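Local coordinates for lipase-esterase related protein (Clostridium acetobutylicum, PDB 3E0X) that probably acts as a hydrolase of the alpha/beta-hydrolase fold, related to lipases and esterases, with no established substrate, at residues A[89-94]-A[225-230]; A[111-116]-A[192-197]; A[220-225]-A[235-240]; A[20-25]-A[47-52]. One frame throughout, in Å; residues are numbered along the deposited sequence. Where two conformers were deposited one is given.

Interaction 1: A[89-94]-A[225-230]; sequences IGYSMG and GKHFLL. With OXE (ortho-xylene), chain C.
Tyr91 and Ser92, where strand 86-91 runs into its turn, face His227 and Leu230 across a gap too wide for the backbones to meet: Ser92 CA and His227 CA stand 8.2 Å apart. Ser92 has a positive phi of 61°, the strained turn between strand and helix expected of a nucleophile elbow, and the side-chain-free Gly90 and Gly94 let the chain fold back this sharply. The Gly-x-Ser-x-Gly pattern is consistent with that motif in a hydrolase of this fold. Side chains bridge the gap. The phenol of Tyr91 reaches the loop, where OH donates a hydrogen bond to His227 O at 2.9 Å, arriving from above the carbonyl plane. Its ring is clamped: Leu230 CD1 sits 3.8 Å from the Tyr91 ring centroid, over one face, and Ser92 CB covers the opposite face. Leu230 can do this because CG lies between its backbone N and carbonyl carbon (chi1 81°), which presents both methyls to the ring. The imidazole of His227 is tilted 31° from the phenol, and its edge meets the serine, with His227 NE2 3.5 Å from Ser92 CB. Ortho-xylene lies in the adjoining pocket, its methyl C2' 3.3 Å from Tyr91 CE2. Glu199 takes a hydrogen bond from His227 ND1, and Ser92 OG is bonded to Ser25 N. Strand 86-91 lies between strands 18-22 and 109-115, while Phe228 packs on helix 152-158.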
loop_
_atom_site.group_PDB
_atom_site.type_symbol
_atom_site.label_atom_id
_atom_site.label_comp_id
_atom_site.label_asym_id
_atom_site.label_seq_id
_atom_site.Cartn_x
_atom_site.Cartn_y
_atom_site.Cartn_z
ATOM N N ILE A 89 -2.730 -5.461 3.685
ATOM C CA ILE A 89 -2.285 -5.425 2.297
ATOM C C ILE A 89 -1.967 -3.971 1.993
ATOM O O ILE A 89 -2.896 -3.173 1.910
ATOM C CB ILE A 89 -3.454 -5.875 1.352
ATOM C CG1 ILE A 89 -3.996 -7.264 1.743
ATOM C CG2 ILE A 89 -3.027 -5.801 -0.107
ATOM C CD1 ILE A 89 -3.040 -8.403 1.505
ATOM N N GLY A 90 -0.691 -3.629 1.849
ATOM C CA GLY A 90 -0.319 -2.245 1.624
ATOM C C GLY A 90 0.349 -2.068 0.278
ATOM O O GLY A 90 1.285 -2.800 -0.052
ATOM N N TYR A 91 -0.121 -1.083 -0.484
ATOM C CA TYR A 91 0.435 -0.807 -1.800
ATOM C C TYR A 91 1.233 0.485 -1.815
ATOM O O TYR A 91 0.767 1.476 -1.265
ATOM C CB TYR A 91 -0.753 -0.635 -2.765
ATOM C CG TYR A 91 -0.442 0.011 -4.103
ATOM C CD1 TYR A 91 0.538 -0.513 -4.960
ATOM C CD2 TYR A 91 -1.129 1.152 -4.514
ATOM C CE1 TYR A 91 0.813 0.061 -6.218
ATOM C CE2 TYR A 91 -0.840 1.769 -5.753
ATOM C CZ TYR A 91 0.114 1.212 -6.605
ATOM O OH TYR A 91 0.377 1.783 -7.828
ATOM N N SER A 92 2.400 0.489 -2.478
ATOM C CA SER A 92 3.148 1.728 -2.637
ATOM C C SER A 92 3.522 2.268 -1.238
ATOM O O SER A 92 4.053 1.506 -0.414
ATOM C CB SER A 92 2.337 2.676 -3.556
ATOM O OG SER A 92 2.547 4.069 -3.357
HETATM N N MSE A 93 3.265 3.543 -0.972
HETATM C CA MSE A 93 3.465 4.085 0.377
HETATM C C MSE A 93 2.788 3.196 1.448
HETATM O O MSE A 93 3.320 3.048 2.579
HETATM C CB MSE A 93 2.914 5.515 0.487
HETATM C CG MSE A 93 3.177 6.162 1.854
HETATM SE SE MSE A 93 2.519 7.990 1.864
HETATM C CE MSE A 93 0.629 7.575 1.658
ATOM N N GLY A 94 1.647 2.603 1.097
ATOM C CA GLY A 94 0.919 1.691 1.985
ATOM C C GLY A 94 1.757 0.496 2.391
ATOM O O GLY A 94 1.523 -0.066 3.461
ATOM N N GLY A 225 4.804 -5.560 -15.349
ATOM C CA GLY A 225 3.629 -4.931 -14.759
ATOM C C GLY A 225 3.917 -3.534 -14.201
ATOM O O GLY A 225 3.005 -2.729 -14.019
ATOM N N LYS A 226 5.190 -3.251 -13.910
ATOM C CA LYS A 226 5.585 -1.964 -13.339
ATOM C C LYS A 226 4.692 -1.595 -12.137
ATOM O O LYS A 226 4.233 -2.504 -11.427
ATOM C CB LYS A 226 5.645 -0.886 -14.441
ATOM C CG LYS A 226 6.828 -1.121 -15.380
ATOM C CD LYS A 226 6.859 -0.144 -16.560
ATOM C CE LYS A 226 7.997 -0.502 -17.536
ATOM N NZ LYS A 226 7.761 0.057 -18.924
ATOM N N HIS A 227 4.441 -0.311 -11.892
ATOM C CA HIS A 227 3.816 0.080 -10.622
ATOM C C HIS A 227 2.300 -0.175 -10.610
ATOM O O HIS A 227 1.653 -0.106 -9.548
ATOM C CB HIS A 227 4.158 1.538 -10.288
ATOM C CG HIS A 227 4.035 1.870 -8.842
ATOM N ND1 HIS A 227 4.724 1.188 -7.865
ATOM C CD2 HIS A 227 3.346 2.850 -8.214
ATOM C CE1 HIS A 227 4.421 1.710 -6.686
ATOM N NE2 HIS A 227 3.592 2.721 -6.871
ATOM N N PHE A 228 1.738 -0.462 -11.786
ATOM C CA PHE A 228 0.317 -0.820 -11.878
ATOM C C PHE A 228 0.110 -2.330 -11.960
ATOM O O PHE A 228 -0.933 -2.787 -12.405
ATOM C CB PHE A 228 -0.368 -0.077 -13.040
ATOM C CG PHE A 228 -1.217 1.099 -12.601
ATOM C CD1 PHE A 228 -0.977 1.778 -11.400
ATOM C CD2 PHE A 228 -2.226 1.565 -13.446
ATOM C CE1 PHE A 228 -1.754 2.888 -11.045
ATOM C CE2 PHE A 228 -3.014 2.651 -13.099
ATOM C CZ PHE A 228 -2.786 3.326 -11.903
ATOM N N LEU A 229 1.084 -3.097 -11.478
ATOM C CA LEU A 229 0.936 -4.549 -11.354
ATOM C C LEU A 229 -0.411 -4.922 -10.736
ATOM O O LEU A 229 -1.067 -5.845 -11.204
ATOM C CB LEU A 229 2.067 -5.110 -10.486
ATOM C CG LEU A 229 2.059 -6.609 -10.190
ATOM C CD1 LEU A 229 2.259 -7.449 -11.464
ATOM C CD2 LEU A 229 3.139 -6.948 -9.139
ATOM N N LEU A 230 -0.831 -4.195 -9.699
ATOM C CA LEU A 230 -2.083 -4.534 -8.972
ATOM C C LEU A 230 -3.350 -4.281 -9.796
ATOM O O LEU A 230 -4.456 -4.656 -9.362
ATOM C CB LEU A 230 -2.189 -3.766 -7.629
ATOM C CG LEU A 230 -2.683 -2.299 -7.661
ATOM C CD1 LEU A 230 -2.918 -1.806 -6.234
ATOM C CD2 LEU A 230 -1.796 -1.316 -8.433
HETATM C C1 OXE C . 2.207 5.760 -6.884
HETATM C C2 OXE C . 0.775 5.422 -6.725
HETATM C C3 OXE C . -0.117 5.652 -7.770
HETATM C C4 OXE C . 0.375 6.189 -8.965
HETATM C C5 OXE C . 1.725 6.521 -9.123
HETATM C C6 OXE C . 2.655 6.299 -8.093
HETATM C "C1'" OXE C . 3.156 5.476 -5.747
HETATM C "C2'" OXE C . 0.293 4.849 -5.427
#

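Interaction 2: A[111-116]-A[192-197]; sequences KVVSLS and KAIVAK
Two neighbouring parallel strands of the central alpha/beta-hydrolase sheet, 109-115 and 191-196, meet here, with Val113, Ser114 and Leu115 paired to Lys192, Ala193 and Ile194. The short segments run 18° apart. Lys192 bonds through N and O to the residues on either side of Val113, the parallel pattern: Lys192 N donates to Val112 O at 2.9 Å, and Ser114 N to Lys192 O at 2.8 Å. One step on, Ile194 N binds Ser114 O, and Ser116 N reaches Ile194 O in a nearly straight bond (173° at the hydrogen). CA-H...O contacts such as Val113 CA to Lys192 O, 3.2 Å, fill the ladder between them. On the face carrying Val113, Leu115 and Ile194, the isoleucine works as a fork. With chi1 at -62°, CG1 is anti to the carbonyl carbon and CG2 anti to the backbone N, which sends one branch to each of two neighbours: Ile194 CD1 touches Val113 CG1 at 3.8 Å, and Ile194 CG2 touches Leu115 CD1 at the same distance. Branched residues suit this buried face, where Phe222 of the next strand also lies against Ile194. The extended Lys192 carries its ammonium away from strand 109-115 to a salt bridge with Glu240. The other face carries the small Ser114 and Ala193, which let helix 204-213 pack close. Beyond the ladder, a water accepts from both Ser116 OG, at 2.7 Å, and Ala196 N, at 3.0 Å.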
loop_
_atom_site.group_PDB
_atom_site.type_symbol
_atom_site.label_atom_id
_atom_site.label_comp_id
_atom_site.label_asym_id
_atom_site.label_seq_id
_atom_site.Cartn_x
_atom_site.Cartn_y
_atom_site.Cartn_z
ATOM N N LYS A 111 -0.589 -11.114 9.655
ATOM C CA LYS A 111 0.317 -11.176 8.497
ATOM C C LYS A 111 0.271 -9.833 7.795
ATOM O O LYS A 111 -0.718 -9.092 7.885
ATOM C CB LYS A 111 -0.131 -12.234 7.486
ATOM C CG LYS A 111 -0.071 -13.656 7.994
ATOM C CD LYS A 111 -0.361 -14.629 6.850
ATOM C CE LYS A 111 -0.313 -16.088 7.358
ATOM N NZ LYS A 111 -1.305 -16.261 8.463
ATOM N N VAL A 112 1.319 -9.552 7.031
ATOM C CA VAL A 112 1.352 -8.337 6.228
ATOM C C VAL A 112 1.868 -8.625 4.827
ATOM O O VAL A 112 2.772 -9.434 4.650
ATOM C CB VAL A 112 2.237 -7.257 6.923
ATOM C CG1 VAL A 112 2.644 -6.146 5.968
ATOM C CG2 VAL A 112 1.551 -6.745 8.188
ATOM N N VAL A 113 1.278 -7.945 3.832
ATOM C CA VAL A 113 1.775 -7.988 2.468
ATOM C C VAL A 113 2.139 -6.573 2.024
ATOM O O VAL A 113 1.331 -5.637 2.146
ATOM C CB VAL A 113 0.684 -8.503 1.523
ATOM C CG1 VAL A 113 1.159 -8.470 0.077
ATOM C CG2 VAL A 113 0.266 -9.929 1.910
ATOM N N SER A 114 3.353 -6.441 1.496
ATOM C CA SER A 114 3.795 -5.185 0.897
ATOM C C SER A 114 3.806 -5.369 -0.608
ATOM O O SER A 114 4.633 -6.133 -1.137
ATOM C CB SER A 114 5.194 -4.791 1.400
ATOM O OG SER A 114 5.696 -3.649 0.697
ATOM N N LEU A 115 2.885 -4.683 -1.279
ATOM C CA LEU A 115 2.689 -4.820 -2.713
ATOM C C LEU A 115 3.284 -3.581 -3.387
ATOM O O LEU A 115 2.819 -2.457 -3.141
ATOM C CB LEU A 115 1.181 -4.887 -2.967
ATOM C CG LEU A 115 0.625 -4.892 -4.380
ATOM C CD1 LEU A 115 1.252 -6.017 -5.162
ATOM C CD2 LEU A 115 -0.903 -5.014 -4.293
ATOM N N SER A 116 4.319 -3.781 -4.206
ATOM C CA SER A 116 4.976 -2.658 -4.877
ATOM C C SER A 116 5.298 -1.548 -3.862
ATOM O O SER A 116 4.925 -0.378 -4.044
ATOM C CB SER A 116 4.114 -2.126 -6.027
ATOM O OG SER A 116 3.626 -3.176 -6.841
ATOM N N LYS A 192 4.992 -10.815 3.372
ATOM C CA LYS A 192 5.278 -11.165 1.971
ATOM C C LYS A 192 5.398 -9.896 1.151
ATOM O O LYS A 192 4.563 -9.007 1.292
ATOM C CB LYS A 192 4.185 -12.049 1.339
ATOM C CG LYS A 192 4.434 -12.404 -0.112
ATOM C CD LYS A 192 3.560 -13.551 -0.556
ATOM C CE LYS A 192 3.951 -13.967 -1.957
ATOM N NZ LYS A 192 3.155 -15.149 -2.417
ATOM N N ALA A 193 6.432 -9.811 0.317
ATOM C CA ALA A 193 6.578 -8.682 -0.592
ATOM C C ALA A 193 6.242 -9.187 -1.998
ATOM O O ALA A 193 6.658 -10.299 -2.368
ATOM C CB ALA A 193 7.991 -8.145 -0.536
ATOM N N ILE A 194 5.508 -8.382 -2.779
ATOM C CA ILE A 194 5.111 -8.732 -4.157
ATOM C C ILE A 194 5.436 -7.510 -5.002
ATOM O O ILE A 194 5.040 -6.405 -4.643
ATOM C CB ILE A 194 3.589 -9.011 -4.260
ATOM C CG1 ILE A 194 3.203 -10.207 -3.395
ATOM C CG2 ILE A 194 3.202 -9.288 -5.720
ATOM C CD1 ILE A 194 1.687 -10.328 -3.223
ATOM N N VAL A 195 6.137 -7.699 -6.122
ATOM C CA VAL A 195 6.604 -6.544 -6.912
ATOM C C VAL A 195 6.921 -7.009 -8.326
ATOM O O VAL A 195 7.170 -8.193 -8.540
ATOM C CB VAL A 195 7.887 -5.931 -6.273
ATOM C CG1 VAL A 195 9.075 -6.868 -6.373
ATOM C CG2 VAL A 195 8.229 -4.563 -6.849
ATOM N N ALA A 196 6.900 -6.068 -9.281
ATOM C CA ALA A 196 7.325 -6.346 -10.655
ATOM C C ALA A 196 8.799 -5.969 -10.832
ATOM O O ALA A 196 9.246 -4.882 -10.390
ATOM C CB ALA A 196 6.462 -5.552 -11.611
ATOM N N LYS A 197 9.540 -6.852 -11.505
ATOM C CA LYS A 197 10.965 -6.661 -11.729
ATOM C C LYS A 197 11.265 -5.377 -12.492
ATOM O O LYS A 197 12.309 -4.739 -12.255
ATOM C CB LYS A 197 11.528 -7.875 -12.479
ATOM C CG LYS A 197 13.034 -7.820 -12.776
ATOM C CD LYS A 197 13.416 -9.075 -13.542
ATOM C CE LYS A 197 14.855 -8.978 -14.065
ATOM N NZ LYS A 197 15.132 -10.065 -15.047
HETATM O O HOH W 1 5.361 -3.539 -8.904
#

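Interaction 3: A[220-225]-A[235-240]; sequences KIFETG and KGVAEE
Phe222 points its ring edge at the helix that carries Gly236 and Glu240, in a strand-helix packing of the alpha/beta-hydrolase fold: the edge strand 217-222 of the sheet is covered by helix 234-242, which runs back against it. The two short axes are 10.6 Å apart and nearly antiparallel. Phe222 bridges that space with chi1 -74°, CG anti to its carbonyl carbon, which carries the ring outward from the strand. The ring atom CZ ends 3.5 Å from Gly236 O, and that oxygen lies near the ring plane, so the weakly positive C-H rim of the phenyl meets a carbonyl oxygen. Gly236 has no side chain to keep the ring off the helix backbone, which suits it to this place. Val237 adds a looser apolar touch. Glu240 slides past Phe222 in the opposite direction, with its CG 3.8 Å from Phe222 CZ and its carboxylate nearly perpendicular to the ring, at 87°. Lys220 lies two residues before Phe222 and on the same side of the strand. Its chain bends at chi2 (68°), carrying CE over the centre of the phenyl face. Lys220 also crosses Glu240 at about a right angle, its methylenes passing across the carboxylate: Lys220 CB is 3.6 Å from Glu240 OE1. That oxygen has its own cation, in a salt bridge with Lys192, and a hydrogen bond from Asn243. Lys220 NZ stays 4.2 Å from Glu240 OE2, beyond salt-bridge range; a water closes the gap, accepting from Lys220 NZ at 2.9 Å and donating to Glu240 OE2 at 2.9 Å.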
loop_
_atom_site.group_PDB
_atom_site.type_symbol
_atom_site.label_atom_id
_atom_site.label_comp_id
_atom_site.label_asym_id
_atom_site.label_seq_id
_atom_site.Cartn_x
_atom_site.Cartn_y
_atom_site.Cartn_z
ATOM N N LYS A 220 7.649 -12.488 -3.951
ATOM C CA LYS A 220 7.256 -12.867 -5.314
ATOM C C LYS A 220 7.617 -11.738 -6.264
ATOM O O LYS A 220 7.193 -10.586 -6.062
ATOM C CB LYS A 220 5.768 -13.157 -5.419
ATOM C CG LYS A 220 5.270 -13.226 -6.866
ATOM C CD LYS A 220 5.821 -14.451 -7.608
ATOM C CE LYS A 220 5.291 -14.471 -9.019
ATOM N NZ LYS A 220 5.675 -15.712 -9.761
ATOM N N ILE A 221 8.416 -12.059 -7.291
ATOM C CA ILE A 221 8.786 -11.068 -8.306
ATOM C C ILE A 221 8.107 -11.456 -9.618
ATOM O O ILE A 221 8.410 -12.498 -10.189
ATOM C CB ILE A 221 10.318 -10.980 -8.503
ATOM C CG1 ILE A 221 11.027 -10.658 -7.182
ATOM C CG2 ILE A 221 10.647 -9.943 -9.554
ATOM C CD1 ILE A 221 12.552 -10.868 -7.244
ATOM N N PHE A 222 7.173 -10.632 -10.070
ATOM C CA PHE A 222 6.606 -10.792 -11.413
ATOM C C PHE A 222 7.562 -10.189 -12.444
ATOM O O PHE A 222 8.229 -9.192 -12.149
ATOM C CB PHE A 222 5.253 -10.088 -11.508
ATOM C CG PHE A 222 4.146 -10.808 -10.798
ATOM C CD1 PHE A 222 3.338 -11.722 -11.483
ATOM C CD2 PHE A 222 3.890 -10.562 -9.452
ATOM C CE1 PHE A 222 2.305 -12.398 -10.819
ATOM C CE2 PHE A 222 2.855 -11.235 -8.784
ATOM C CZ PHE A 222 2.073 -12.135 -9.470
ATOM N N GLU A 223 7.641 -10.782 -13.642
ATOM C CA GLU A 223 8.563 -10.269 -14.644
ATOM C C GLU A 223 8.180 -8.850 -15.054
ATOM O O GLU A 223 9.041 -7.980 -15.166
ATOM C CB GLU A 223 8.617 -11.185 -15.867
ATOM C CG GLU A 223 9.808 -10.955 -16.789
ATOM C CD GLU A 223 9.981 -12.070 -17.807
ATOM O OE1 GLU A 223 9.234 -13.075 -17.715
ATOM O OE2 GLU A 223 10.865 -11.947 -18.692
ATOM N N THR A 224 6.884 -8.608 -15.255
ATOM C CA THR A 224 6.419 -7.325 -15.773
ATOM C C THR A 224 5.197 -6.791 -15.022
ATOM O O THR A 224 4.631 -7.479 -14.163
ATOM C CB THR A 224 6.055 -7.448 -17.274
ATOM O OG1 THR A 224 4.948 -8.354 -17.413
ATOM C CG2 THR A 224 7.249 -7.943 -18.104
ATOM N N GLY A 225 4.804 -5.560 -15.349
ATOM C CA GLY A 225 3.629 -4.931 -14.759
ATOM C C GLY A 225 3.917 -3.534 -14.201
ATOM O O GLY A 225 3.005 -2.729 -14.019
ATOM N N LYS A 235 -5.337 -10.431 -11.037
ATOM C CA LYS A 235 -5.597 -11.856 -10.822
ATOM C C LYS A 235 -4.342 -12.557 -10.299
ATOM O O LYS A 235 -4.418 -13.352 -9.363
ATOM C CB LYS A 235 -6.095 -12.504 -12.111
ATOM C CG LYS A 235 -6.486 -13.968 -11.957
ATOM C CD LYS A 235 -6.946 -14.576 -13.294
ATOM C CE LYS A 235 -7.512 -15.964 -13.040
ATOM N NZ LYS A 235 -7.802 -16.738 -14.287
ATOM N N GLY A 236 -3.188 -12.242 -10.895
ATOM C CA GLY A 236 -1.948 -12.902 -10.481
ATOM C C GLY A 236 -1.532 -12.427 -9.092
ATOM O O GLY A 236 -1.069 -13.216 -8.257
ATOM N N VAL A 237 -1.714 -11.134 -8.826
ATOM C CA VAL A 237 -1.386 -10.623 -7.485
ATOM C C VAL A 237 -2.289 -11.301 -6.430
ATOM O O VAL A 237 -1.805 -11.735 -5.359
ATOM C CB VAL A 237 -1.525 -9.094 -7.438
ATOM C CG1 VAL A 237 -1.437 -8.574 -5.996
ATOM C CG2 VAL A 237 -0.462 -8.455 -8.313
ATOM N N ALA A 238 -3.579 -11.414 -6.722
ATOM C CA ALA A 238 -4.495 -12.062 -5.771
ATOM C C ALA A 238 -4.084 -13.506 -5.503
ATOM O O ALA A 238 -4.176 -13.953 -4.365
ATOM C CB ALA A 238 -5.938 -11.976 -6.223
ATOM N N GLU A 239 -3.620 -14.236 -6.524
ATOM C CA GLU A 239 -3.165 -15.615 -6.313
ATOM C C GLU A 239 -2.000 -15.638 -5.333
ATOM O O GLU A 239 -1.914 -16.549 -4.471
ATOM C CB GLU A 239 -2.815 -16.264 -7.661
ATOM C CG GLU A 239 -4.054 -16.560 -8.519
ATOM C CD GLU A 239 -5.095 -17.409 -7.762
ATOM O OE1 GLU A 239 -4.739 -18.519 -7.279
ATOM O OE2 GLU A 239 -6.254 -16.948 -7.646
ATOM N N GLU A 240 -1.135 -14.624 -5.426
ATOM C CA GLU A 240 0.049 -14.553 -4.579
ATOM C C GLU A 240 -0.252 -14.007 -3.180
ATOM O O GLU A 240 0.622 -13.999 -2.294
ATOM C CB GLU A 240 1.116 -13.703 -5.260
ATOM C CG GLU A 240 1.667 -14.383 -6.494
ATOM C CD GLU A 240 2.518 -15.603 -6.196
ATOM O OE1 GLU A 240 3.157 -15.665 -5.116
ATOM O OE2 GLU A 240 2.573 -16.492 -7.071
HETATM O O HOH W 2 4.834 -17.948 -8.031
#

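Interaction 4: A[20-25]-A[47-52]; sequences LFVHGS and LDLKGH. With OXE (ortho-xylene), chain C.
His23 lies with its ring among Leu47, Leu49 and His52, and these three hold it by different means. With chi1 69° its CG is wedged between the backbone N and the carbonyl carbon, which brings the imidazole up against the facing loop. There His23 ND1 makes a weak hydrogen bond to Leu47 O, 3.3 Å, near the ring plane. Leu49 CD1 lies over one face of the same ring, 4.0 Å from its centroid. The far end reaches His52: His23 NE2 sits over a face of that second imidazole, 3.6 Å from His52 CD2, the two planes inclined at 52°. A His-Gly pair at this point, right after strand 18-22, is familiar in alpha/beta hydrolases, where the loop commonly contributes to the oxyanion hole; here Ser25 N is hydrogen-bonded to Ser92 OG, which places that N-H beside the probable nucleophile. Leu47 joins the sheet through its backbone, Leu47 N giving a nearly straight bond to Phe21 O at 3.1 Å. A water donates to both Phe21 O and Leu47 O, supplying the buried carbonyls with a further partner. The other branch of Leu49 goes to the strand, CD2 standing 4.0 Å from Val22 CG1, and helix 93-102 adds Met93 and Ile97 to this apolar patch. A type II turn from Leu49 to His52, with Gly51 at positive phi, brings His52 back; its ND1 donates to Lys50 O at 2.9 Å, while NE2 bonds Asp171 of helix 165-177.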
loop_
_atom_site.group_PDB
_atom_site.type_symbol
_atom_site.label_atom_id
_atom_site.label_comp_id
_atom_site.label_asym_id
_atom_site.label_seq_id
_atom_site.Cartn_x
_atom_site.Cartn_y
_atom_site.Cartn_z
ATOM N N LEU A 20 -7.252 -6.086 5.286
ATOM C CA LEU A 20 -7.362 -4.634 5.389
ATOM C C LEU A 20 -6.371 -4.040 4.376
ATOM O O LEU A 20 -5.156 -4.236 4.500
ATOM C CB LEU A 20 -7.039 -4.189 6.827
ATOM C CG LEU A 20 -7.090 -2.684 7.078
ATOM C CD1 LEU A 20 -8.442 -2.096 6.808
ATOM C CD2 LEU A 20 -6.682 -2.363 8.498
ATOM N N PHE A 21 -6.910 -3.327 3.380
ATOM C CA PHE A 21 -6.129 -2.788 2.268
ATOM C C PHE A 21 -5.790 -1.343 2.529
ATOM O O PHE A 21 -6.688 -0.525 2.812
ATOM C CB PHE A 21 -6.946 -2.848 0.964
ATOM C CG PHE A 21 -7.319 -4.257 0.517
ATOM C CD1 PHE A 21 -6.673 -4.853 -0.574
ATOM C CD2 PHE A 21 -8.353 -4.972 1.138
ATOM C CE1 PHE A 21 -7.038 -6.142 -1.022
ATOM C CE2 PHE A 21 -8.721 -6.238 0.693
ATOM C CZ PHE A 21 -8.084 -6.829 -0.372
ATOM N N VAL A 22 -4.515 -1.010 2.340
ATOM C CA VAL A 22 -4.021 0.339 2.540
ATOM C C VAL A 22 -3.349 0.800 1.249
ATOM O O VAL A 22 -2.329 0.237 0.819
ATOM C CB VAL A 22 -2.982 0.383 3.676
ATOM C CG1 VAL A 22 -2.463 1.792 3.846
ATOM C CG2 VAL A 22 -3.581 -0.137 4.978
ATOM N N HIS A 23 -3.905 1.858 0.669
ATOM C CA HIS A 23 -3.453 2.355 -0.628
ATOM C C HIS A 23 -2.155 3.160 -0.494
ATOM O O HIS A 23 -1.587 3.290 0.595
ATOM C CB HIS A 23 -4.557 3.215 -1.247
ATOM C CG HIS A 23 -4.760 4.497 -0.519
ATOM N ND1 HIS A 23 -5.788 4.727 0.379
ATOM C CD2 HIS A 23 -4.025 5.630 -0.543
ATOM C CE1 HIS A 23 -5.687 5.964 0.846
ATOM N NE2 HIS A 23 -4.607 6.517 0.324
ATOM N N GLY A 24 -1.727 3.734 -1.611
ATOM C CA GLY A 24 -0.422 4.384 -1.675
ATOM C C GLY A 24 -0.474 5.873 -1.965
ATOM O O GLY A 24 -1.494 6.552 -1.744
ATOM N N SER A 25 0.662 6.376 -2.436
ATOM C CA SER A 25 0.872 7.797 -2.621
ATOM C C SER A 25 -0.093 8.370 -3.629
ATOM O O SER A 25 -0.235 7.835 -4.745
ATOM C CB SER A 25 2.276 8.015 -3.160
ATOM O OG SER A 25 3.198 7.449 -2.260
ATOM N N LEU A 47 -9.437 0.946 3.169
ATOM C CA LEU A 47 -9.329 2.192 3.918
ATOM C C LEU A 47 -8.993 3.385 3.019
ATOM O O LEU A 47 -8.159 3.225 2.124
ATOM C CB LEU A 47 -8.156 2.003 4.895
ATOM C CG LEU A 47 -8.123 2.679 6.254
ATOM C CD1 LEU A 47 -9.469 2.521 6.947
ATOM C CD2 LEU A 47 -6.984 2.112 7.117
ATOM N N ASP A 48 -9.563 4.557 3.271
ATOM C CA ASP A 48 -8.993 5.795 2.724
ATOM C C ASP A 48 -8.129 6.431 3.810
ATOM O O ASP A 48 -8.602 6.723 4.933
ATOM C CB ASP A 48 -10.095 6.785 2.302
ATOM C CG ASP A 48 -10.642 6.532 0.895
ATOM O OD1 ASP A 48 -9.912 6.009 0.020
ATOM O OD2 ASP A 48 -11.810 6.920 0.651
ATOM N N LEU A 49 -6.856 6.647 3.504
ATOM C CA LEU A 49 -5.989 7.334 4.465
ATOM C C LEU A 49 -6.442 8.782 4.628
ATOM O O LEU A 49 -7.052 9.353 3.737
ATOM C CB LEU A 49 -4.516 7.296 4.007
ATOM C CG LEU A 49 -3.873 5.907 3.903
ATOM C CD1 LEU A 49 -2.510 5.989 3.200
ATOM C CD2 LEU A 49 -3.778 5.312 5.319
ATOM N N LYS A 50 -6.119 9.384 5.760
ATOM C CA LYS A 50 -6.550 10.749 6.049
ATOM C C LYS A 50 -6.143 11.673 4.914
ATOM O O LYS A 50 -5.007 11.636 4.418
ATOM C CB LYS A 50 -5.945 11.187 7.389
ATOM C CG LYS A 50 -6.365 12.572 7.930
ATOM C CD LYS A 50 -5.860 12.714 9.417
ATOM C CE LYS A 50 -5.921 14.107 9.938
ATOM N NZ LYS A 50 -4.664 14.837 9.749
ATOM N N GLY A 51 -7.099 12.494 4.494
ATOM C CA GLY A 51 -6.879 13.431 3.406
ATOM C C GLY A 51 -6.999 12.869 1.995
ATOM O O GLY A 51 -6.802 13.601 1.022
ATOM N N HIS A 52 -7.266 11.569 1.888
ATOM C CA HIS A 52 -7.417 10.907 0.600
ATOM C C HIS A 52 -8.844 10.396 0.467
ATOM O O HIS A 52 -9.472 10.068 1.489
ATOM C CB HIS A 52 -6.484 9.703 0.510
ATOM C CG HIS A 52 -5.020 10.043 0.639
ATOM N ND1 HIS A 52 -4.444 10.454 1.825
ATOM C CD2 HIS A 52 -4.005 9.977 -0.261
ATOM C CE1 HIS A 52 -3.146 10.651 1.646
ATOM N NE2 HIS A 52 -2.850 10.367 0.388
HETATM C C1 OXE C . 2.207 5.760 -6.884
HETATM C C2 OXE C . 0.775 5.422 -6.725
HETATM C C3 OXE C . -0.117 5.652 -7.770
HETATM C C4 OXE C . 0.375 6.189 -8.965
HETATM C C5 OXE C . 1.725 6.521 -9.123
HETATM C C6 OXE C . 2.655 6.299 -8.093
HETATM C "C1'" OXE C . 3.156 5.476 -5.747
HETATM C "C2'" OXE C . 0.293 4.849 -5.427
HETATM O O HOH W 3 -6.924 1.409 0.627
#

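Overall arrangement
The four contacts share one sheet. Strand 86-91 of interaction 1 probably hydrogen-bonds on one flank to interaction 4, with Ile89 O 2.7 Å from Val22 N, and on the other to interaction 2, with Gly90 O 2.8 Å from Leu115 N. Interaction 3 continues the order at the sheet edge, its Glu240 OE1 meeting Lys192 NZ of interaction 2 at 2.7 Å. It also shares Gly225 with interaction 1, on the way to the loop carrying His227. Interactions 1 and 4 both touch the ortho-xylene, from strand ends that open on one pocket; the side chain of Ser116 in interaction 2 lies about 8 Å from the ligand. Interactions 3 and 4 are farthest apart, about 21 Å between centres.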